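Local atomic coordinates of pyrroline-5-carboxylate reductase catalytic N-terminal domain-containing protein (Sinorhizobium meliloti, PDB entry 4HUJ), a protein that is of unknown function but probably binds a dinucleotide cofactor and may act as an NAD(P)-dependent oxidoreductase. Residues D78-D83 / T99-W104; D92-I97 / D111-I116. All coordinates share one frame; numbering follows the deposited sequence.

Interaction 1: residues D78-D83 / T99-W104; sequences DALQAD and TQVSDW
Leu80 and Val101 are the residues whose CA atoms come nearest across the contact, 7.4 Å apart; helix 76-79 gives way to a type I turn from Ala79 to Ala82, and 99-104 is irregular throughout. Leu80 is the side chain through which 78-83 makes nearly all its contacts. Three of its atoms divide the partners. Its CB meets Val101 CG2 at 3.7 Å, and CD1 lies near the same methyl. The other branch, CD2, reaches the far benzo corner of Trp104, with CH2 3.9 Å away. With CG beside the backbone N (chi1 -68°) and the chain extended beyond it (chi2 176°), the fork spreads between the valine and the indole. Val101 uses both its branches: CG2 turns to Leu80, whereas CG1, anti to the backbone N (chi1 170°), lies 3.6 Å above one face of the Trp104 ring, offset toward its rim. The indole therefore packs against Val101 from its own loop and against Leu80 from the neighbouring turn. The backbone also takes part, since Leu80 O is 3.6 Å from Trp104 CZ3. At the periphery Gln100 OE1 approaches Leu80 CD1, while Gln100 NE2 bonds to Asp96 O. Ile29 of the central strand 26-30 adds another apolar neighbour to Leu80. The contact joins the turn leading into strand 84-88 to the loop leading into strand 108-111, neighbouring parallel strands of the Rossmann-type sheet. Mainly apolar, with 191 Å² buried, it depends on the fit of Leu80, Val101 and the indole, no polar pair joining the two segments.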
ATOM      1  N   ASP A  78      -0.055  11.129 -13.123  1.00 26.27           N
ATOM      2  CA  ASP A  78      -1.441  11.318 -12.725  1.00 25.83           C
ATOM      3  C   ASP A  78      -1.775  10.552 -11.442  1.00 24.75           C
ATOM      4  O   ASP A  78      -2.403  11.103 -10.538  1.00 24.60           O
ATOM      5  CB  ASP A  78      -2.385  10.933 -13.871  1.00 26.53           C
ATOM      6  CG  ASP A  78      -2.198  11.820 -15.101  1.00 28.38           C
ATOM      7  OD1 ASP A  78      -1.960  13.040 -14.937  1.00 31.31           O
ATOM      8  OD2 ASP A  78      -2.287  11.301 -16.235  1.00 30.53           O
ATOM      9  N   ALA A  79      -1.342   9.293 -11.366  1.00 23.28           N
ATOM     10  CA  ALA A  79      -1.567   8.452 -10.188  1.00 22.16           C
ATOM     11  C   ALA A  79      -0.947   9.019  -8.916  1.00 21.38           C
ATOM     12  O   ALA A  79      -1.529   8.907  -7.836  1.00 21.05           O
ATOM     13  CB  ALA A  79      -1.061   7.036 -10.433  1.00 22.08           C
ATOM     14  N   LEU A  80       0.226   9.635  -9.052  1.00 20.63           N
ATOM     15  CA  LEU A  80       0.943  10.212  -7.911  1.00 20.21           C
ATOM     16  C   LEU A  80       0.261  11.453  -7.322  1.00 20.05           C
ATOM     17  O   LEU A  80       0.720  11.999  -6.319  1.00 20.07           O
ATOM     18  CB  LEU A  80       2.398  10.527  -8.290  1.00 20.15           C
ATOM     19  CG  LEU A  80       3.329   9.341  -8.561  1.00 19.60           C
ATOM     20  CD1 LEU A  80       4.705   9.827  -9.008  1.00 19.54           C
ATOM     21  CD2 LEU A  80       3.444   8.445  -7.337  1.00 19.88           C
ATOM     22  N   GLN A  81      -0.834  11.886  -7.946  1.00 20.19           N
ATOM     23  CA  GLN A  81      -1.591  13.046  -7.472  1.00 20.34           C
ATOM     24  C   GLN A  81      -2.783  12.679  -6.577  1.00 19.76           C
ATOM     25  O   GLN A  81      -3.451  13.566  -6.036  1.00 19.70           O
ATOM     26  CB  GLN A  81      -2.066  13.893  -8.658  1.00 20.73           C
ATOM     27  CG  GLN A  81      -0.943  14.602  -9.406  1.00 23.37           C
ATOM     28  CD  GLN A  81      -1.456  15.479 -10.534  1.00 27.02           C
ATOM     29  OE1 GLN A  81      -2.264  16.384 -10.317  1.00 28.85           O
ATOM     30  NE2 GLN A  81      -0.982  15.218 -11.751  1.00 28.26           N
ATOM     31  N   ALA A  82      -3.043  11.380  -6.414  1.00 18.61           N
ATOM     32  CA  ALA A  82      -4.200  10.908  -5.645  1.00 17.90           C
ATOM     33  C   ALA A  82      -4.142  11.247  -4.157  1.00 17.31           C
ATOM     34  O   ALA A  82      -3.069  11.519  -3.606  1.00 17.04           O
ATOM     35  CB  ALA A  82      -4.396   9.405  -5.841  1.00 17.85           C
ATOM     36  N   ASP A  83      -5.309  11.233  -3.515  1.00 16.78           N
ATOM     37  CA  ASP A  83      -5.418  11.524  -2.087  1.00 16.39           C
ATOM     38  C   ASP A  83      -4.616  10.520  -1.279  1.00 15.69           C
ATOM     39  O   ASP A  83      -3.951  10.883  -0.303  1.00 15.50           O
ATOM     40  CB  ASP A  83      -6.878  11.469  -1.631  1.00 16.53           C
ATOM     41  CG  ASP A  83      -7.730  12.574  -2.233  1.00 17.91           C
ATOM     42  OD1 ASP A  83      -7.176  13.629  -2.607  1.00 19.31           O
ATOM     43  OD2 ASP A  83      -8.960  12.380  -2.314  1.00 18.92           O
ATOM     44  N   THR A  99      10.347  10.957  -6.382  1.00 28.20           N
ATOM     45  CA  THR A  99      11.115  12.174  -6.656  1.00 29.64           C
ATOM     46  C   THR A  99      10.454  13.036  -7.746  1.00 30.05           C
ATOM     47  O   THR A  99      10.769  14.214  -7.884  1.00 30.35           O
ATOM     48  CB  THR A  99      12.604  11.861  -7.000  1.00 29.60           C
ATOM     49  OG1 THR A  99      13.383  13.064  -6.938  1.00 30.96           O
ATOM     50  CG2 THR A  99      12.749  11.231  -8.386  1.00 30.25           C
ATOM     51  N   GLN A 100       9.527  12.436  -8.494  1.00 30.70           N
ATOM     52  CA  GLN A 100       8.802  13.113  -9.574  1.00 31.43           C
ATOM     53  C   GLN A 100       7.797  14.144  -9.055  1.00 31.73           C
ATOM     54  O   GLN A 100       7.376  15.032  -9.798  1.00 31.84           O
ATOM     55  CB  GLN A 100       8.099  12.088 -10.475  1.00 31.55           C
ATOM     56  CG  GLN A 100       9.053  11.250 -11.337  1.00 32.67           C
ATOM     57  CD  GLN A 100       8.383  10.052 -12.001  1.00 34.11           C
ATOM     58  OE1 GLN A 100       7.230  10.121 -12.437  1.00 35.34           O
ATOM     59  NE2 GLN A 100       9.113   8.943 -12.087  1.00 33.79           N
ATOM     60  N   VAL A 101       7.415  14.013  -7.785  1.00 31.99           N
ATOM     61  CA  VAL A 101       6.510  14.953  -7.123  1.00 32.30           C
ATOM     62  C   VAL A 101       7.289  15.752  -6.082  1.00 32.43           C
ATOM     63  O   VAL A 101       7.997  15.182  -5.248  1.00 32.59           O
ATOM     64  CB  VAL A 101       5.314  14.223  -6.456  1.00 32.35           C
ATOM     65  CG1 VAL A 101       4.507  15.175  -5.573  1.00 32.12           C
ATOM     66  CG2 VAL A 101       4.415  13.588  -7.510  1.00 32.64           C
ATOM     67  N   SER A 102       7.152  17.074  -6.131  1.00 32.72           N
ATOM     68  CA  SER A 102       7.908  17.958  -5.243  1.00 32.82           C
ATOM     69  C   SER A 102       7.181  18.274  -3.932  1.00 32.69           C
ATOM     70  O   SER A 102       7.803  18.289  -2.862  1.00 33.02           O
ATOM     71  CB  SER A 102       8.319  19.245  -5.974  1.00 32.87           C
ATOM     72  OG  SER A 102       7.213  19.851  -6.622  1.00 33.40           O
ATOM     73  N   ASP A 103       5.875  18.522  -4.008  1.00 32.27           N
ATOM     74  CA  ASP A 103       5.087  18.788  -2.804  1.00 31.79           C
ATOM     75  C   ASP A 103       3.976  17.758  -2.618  1.00 30.73           C
ATOM     76  O   ASP A 103       3.099  17.594  -3.469  1.00 30.71           O
ATOM     77  CB  ASP A 103       4.531  20.220  -2.794  1.00 32.22           C
ATOM     78  CG  ASP A 103       4.242  20.732  -1.382  1.00 33.44           C
ATOM     79  OD1 ASP A 103       3.793  19.945  -0.517  1.00 34.59           O
ATOM     80  OD2 ASP A 103       4.464  21.936  -1.131  1.00 35.34           O
ATOM     81  N   TRP A 104       4.036  17.063  -1.487  1.00 29.62           N
ATOM     82  CA  TRP A 104       3.091  16.003  -1.167  1.00 28.14           C
ATOM     83  C   TRP A 104       2.023  16.457  -0.174  1.00 27.66           C
ATOM     84  O   TRP A 104       1.266  15.640   0.353  1.00 27.37           O
ATOM     85  CB  TRP A 104       3.846  14.798  -0.610  1.00 27.82           C
ATOM     86  CG  TRP A 104       4.583  14.011  -1.645  1.00 26.91           C
ATOM     87  CD1 TRP A 104       5.885  14.167  -2.027  1.00 26.18           C
ATOM     88  CD2 TRP A 104       4.064  12.926  -2.419  1.00 25.47           C
ATOM     89  NE1 TRP A 104       6.208  13.251  -2.999  1.00 26.10           N
ATOM     90  CE2 TRP A 104       5.108  12.476  -3.259  1.00 25.39           C
ATOM     91  CE3 TRP A 104       2.815  12.290  -2.488  1.00 24.35           C
ATOM     92  CZ2 TRP A 104       4.943  11.418  -4.156  1.00 25.31           C
ATOM     93  CZ3 TRP A 104       2.651  11.239  -3.382  1.00 24.83           C
ATOM     94  CH2 TRP A 104       3.710  10.814  -4.205  1.00 24.48           C
TER

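Interaction 2: residues D92-I97 / D111-I116; sequences DSIADI and DASNAI
The Asp111 carboxylate, the flat group in this contact, has Ile94 CD1 to one side of its plane and the backbone N of Ser113 to the other. Ile94 CD1 lies off the oxygen end, 4.0 Å from Asp111 OD1, whereas Ser113 N donates to OD1 from 44° out of the plane. The edge is used as well: Ser113 OG donates to the syn lone pair of Asp111 OD1, 2.7 Å away. Two bonds thus grip OD1, and a third partner, Thr132 OG1, bonds to OD2, which together should fix the rotation of the group. The backbone bond, 3.0 Å from Ser113 N to Asp111 OD1 with an N-H...O angle of 156°, makes an Asx turn at the end of strand 108-111. This is the last strand of a beta-alpha-beta crossover (84-88, 94-98, 108-111), and Ile94 lies in its helix. Ile94 brings CD1 against the serine side chain of the turn, 3.4 Å from Ser113 OG and 3.8 Å from Ser113 CB, its chain extended to that tip (chi2 174°). Replacing Asp111 by an alanine would probably leave Ser113 OG and N without their shared acceptor, with the hydroxyl free to turn next to the isoleucine methyl. Val135 of helix 131-138 touches both Ile94 and Asp111, so the buried contact is packed from a second helix. At the start of 92-97, Asp92 forms a salt bridge with Arg124.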
ATOM      1  N   ASP A  92      13.583  -0.593  -3.538  1.00 15.29           N
ATOM      2  CA  ASP A  92      14.593   0.120  -4.325  1.00 16.58           C
ATOM      3  C   ASP A  92      14.033   0.970  -5.475  1.00 16.72           C
ATOM      4  O   ASP A  92      14.751   1.819  -6.024  1.00 17.59           O
ATOM      5  CB  ASP A  92      15.627  -0.864  -4.866  1.00 16.91           C
ATOM      6  CG  ASP A  92      16.578  -1.351  -3.798  1.00 18.75           C
ATOM      7  OD1 ASP A  92      17.111  -0.514  -3.041  1.00 22.58           O
ATOM      8  OD2 ASP A  92      16.802  -2.571  -3.730  1.00 21.74           O
ATOM      9  N   SER A  93      12.773   0.736  -5.837  1.00 16.66           N
ATOM     10  CA  SER A  93      12.106   1.489  -6.903  1.00 16.87           C
ATOM     11  C   SER A  93      11.495   2.799  -6.412  1.00 17.15           C
ATOM     12  O   SER A  93      11.170   3.677  -7.220  1.00 17.18           O
ATOM     13  CB  SER A  93      10.997   0.646  -7.550  1.00 16.73           C
ATOM     14  OG  SER A  93      11.530  -0.448  -8.271  1.00 17.34           O
ATOM     15  N   ILE A  94      11.329   2.931  -5.097  1.00 17.27           N
ATOM     16  CA  ILE A  94      10.560   4.047  -4.539  1.00 17.95           C
ATOM     17  C   ILE A  94      11.161   5.419  -4.858  1.00 18.78           C
ATOM     18  O   ILE A  94      10.459   6.288  -5.384  1.00 18.88           O
ATOM     19  CB  ILE A  94      10.296   3.874  -3.015  1.00 17.80           C
ATOM     20  CG1 ILE A  94       9.361   2.683  -2.782  1.00 17.41           C
ATOM     21  CG2 ILE A  94       9.668   5.130  -2.426  1.00 17.47           C
ATOM     22  CD1 ILE A  94       9.143   2.324  -1.296  1.00 16.42           C
ATOM     23  N   ALA A  95      12.449   5.597  -4.563  1.00 19.76           N
ATOM     24  CA  ALA A  95      13.099   6.905  -4.714  1.00 21.10           C
ATOM     25  C   ALA A  95      12.887   7.524  -6.100  1.00 22.06           C
ATOM     26  O   ALA A  95      12.491   8.691  -6.196  1.00 22.16           O
ATOM     27  CB  ALA A  95      14.581   6.818  -4.371  1.00 21.21           C
ATOM     28  N   ASP A  96      13.105   6.738  -7.156  1.00 22.98           N
ATOM     29  CA  ASP A  96      12.970   7.235  -8.535  1.00 24.34           C
ATOM     30  C   ASP A  96      11.528   7.570  -8.912  1.00 24.43           C
ATOM     31  O   ASP A  96      11.296   8.404  -9.788  1.00 24.80           O
ATOM     32  CB  ASP A  96      13.558   6.250  -9.556  1.00 24.86           C
ATOM     33  CG  ASP A  96      15.085   6.250  -9.580  1.00 27.14           C
ATOM     34  OD1 ASP A  96      15.719   7.095  -8.910  1.00 29.98           O
ATOM     35  OD2 ASP A  96      15.657   5.386 -10.280  1.00 30.20           O
ATOM     36  N   ILE A  97      10.565   6.914  -8.267  1.00 24.53           N
ATOM     37  CA  ILE A  97       9.150   7.208  -8.502  1.00 24.77           C
ATOM     38  C   ILE A  97       8.712   8.491  -7.789  1.00 25.25           C
ATOM     39  O   ILE A  97       8.179   9.404  -8.421  1.00 25.16           O
ATOM     40  CB  ILE A  97       8.234   6.011  -8.112  1.00 24.56           C
ATOM     41  CG1 ILE A  97       8.473   4.835  -9.064  1.00 24.39           C
ATOM     42  CG2 ILE A  97       6.745   6.410  -8.132  1.00 24.61           C
ATOM     43  CD1 ILE A  97       7.898   3.512  -8.582  1.00 24.90           C
ATOM     44  N   ASP A 111       3.174   3.154   2.595  1.00 11.67           N
ATOM     45  CA  ASP A 111       4.365   2.350   2.300  1.00 11.22           C
ATOM     46  C   ASP A 111       4.046   0.864   2.480  1.00 10.93           C
ATOM     47  O   ASP A 111       3.924   0.381   3.604  1.00 11.27           O
ATOM     48  CB  ASP A 111       5.531   2.780   3.197  1.00 11.45           C
ATOM     49  CG  ASP A 111       6.809   1.989   2.934  1.00 12.19           C
ATOM     50  OD1 ASP A 111       6.911   1.300   1.893  1.00 12.41           O
ATOM     51  OD2 ASP A 111       7.726   2.062   3.772  1.00 12.58           O
ATOM     52  N   ALA A 112       3.899   0.151   1.363  1.00 10.65           N
ATOM     53  CA  ALA A 112       3.636  -1.286   1.382  1.00 10.88           C
ATOM     54  C   ALA A 112       4.893  -2.120   1.103  1.00 11.05           C
ATOM     55  O   ALA A 112       4.804  -3.342   0.951  1.00 11.79           O
ATOM     56  CB  ALA A 112       2.527  -1.639   0.394  1.00 11.11           C
ATOM     57  N   SER A 113       6.051  -1.461   1.043  1.00 10.92           N
ATOM     58  CA  SER A 113       7.301  -2.120   0.647  1.00 10.92           C
ATOM     59  C   SER A 113       8.028  -2.755   1.828  1.00 10.69           C
ATOM     60  O   SER A 113       7.859  -2.333   2.973  1.00 10.95           O
ATOM     61  CB  SER A 113       8.244  -1.120  -0.037  1.00 10.88           C
ATOM     62  OG  SER A 113       8.879  -0.270   0.917  1.00 12.54           O
ATOM     63  N   ASN A 114       8.857  -3.752   1.526  1.00 10.26           N
ATOM     64  CA  ASN A 114       9.768  -4.342   2.504  1.00 10.13           C
ATOM     65  C   ASN A 114      11.198  -4.223   2.000  1.00 10.38           C
ATOM     66  O   ASN A 114      11.474  -4.559   0.845  1.00 10.55           O
ATOM     67  CB  ASN A 114       9.424  -5.809   2.731  1.00  9.83           C
ATOM     68  CG  ASN A 114       8.065  -5.990   3.373  1.00 10.45           C
ATOM     69  OD1 ASN A 114       7.177  -6.643   2.807  1.00 13.07           O
ATOM     70  ND2 ASN A 114       7.885  -5.400   4.542  1.00  6.17           N
ATOM     71  N   ALA A 115      12.097  -3.736   2.856  1.00 10.69           N
ATOM     72  CA  ALA A 115      13.497  -3.578   2.482  1.00 11.17           C
ATOM     73  C   ALA A 115      14.222  -4.894   2.718  1.00 11.03           C
ATOM     74  O   ALA A 115      14.566  -5.238   3.850  1.00 11.62           O
ATOM     75  CB  ALA A 115      14.143  -2.435   3.258  1.00 11.06           C
ATOM     76  N   ILE A 116      14.414  -5.639   1.632  1.00 11.09           N
ATOM     77  CA  ILE A 116      14.934  -7.006   1.680  1.00 10.96           C
ATOM     78  C   ILE A 116      16.165  -7.083   0.785  1.00 11.69           C
ATOM     79  O   ILE A 116      16.160  -6.531  -0.316  1.00 11.78           O
ATOM     80  CB  ILE A 116      13.884  -8.012   1.150  1.00 10.87           C
ATOM     81  CG1 ILE A 116      12.551  -7.871   1.899  1.00 10.30           C
ATOM     82  CG2 ILE A 116      14.404  -9.454   1.258  1.00  9.94           C
ATOM     83  CD1 ILE A 116      11.390  -8.604   1.228  1.00 11.87           C
TER

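Overall arrangement
The segments alternate along the chain, in the order 78-83, 92-97, 99-104, 111-116, so interactions 1 and 2 interlock around one beta-alpha-beta crossover. Strand 84-88 lies between the first two segments, and helix 94-98 leads through 99-104 to strand 108-111, its parallel neighbour. Interaction 1 sits before the starts of these two strands and interaction 2 at the end of the second, their centres about 15 Å apart. They touch where Leu80 CD1 packs 3.5 Å from Ile97 O. The two contacts thus lie toward opposite ends of the crossover's strands, within a Rossmann-type region whose glycine motif, Gly30, Gly32 and Gly35, is consistent with dinucleotide binding.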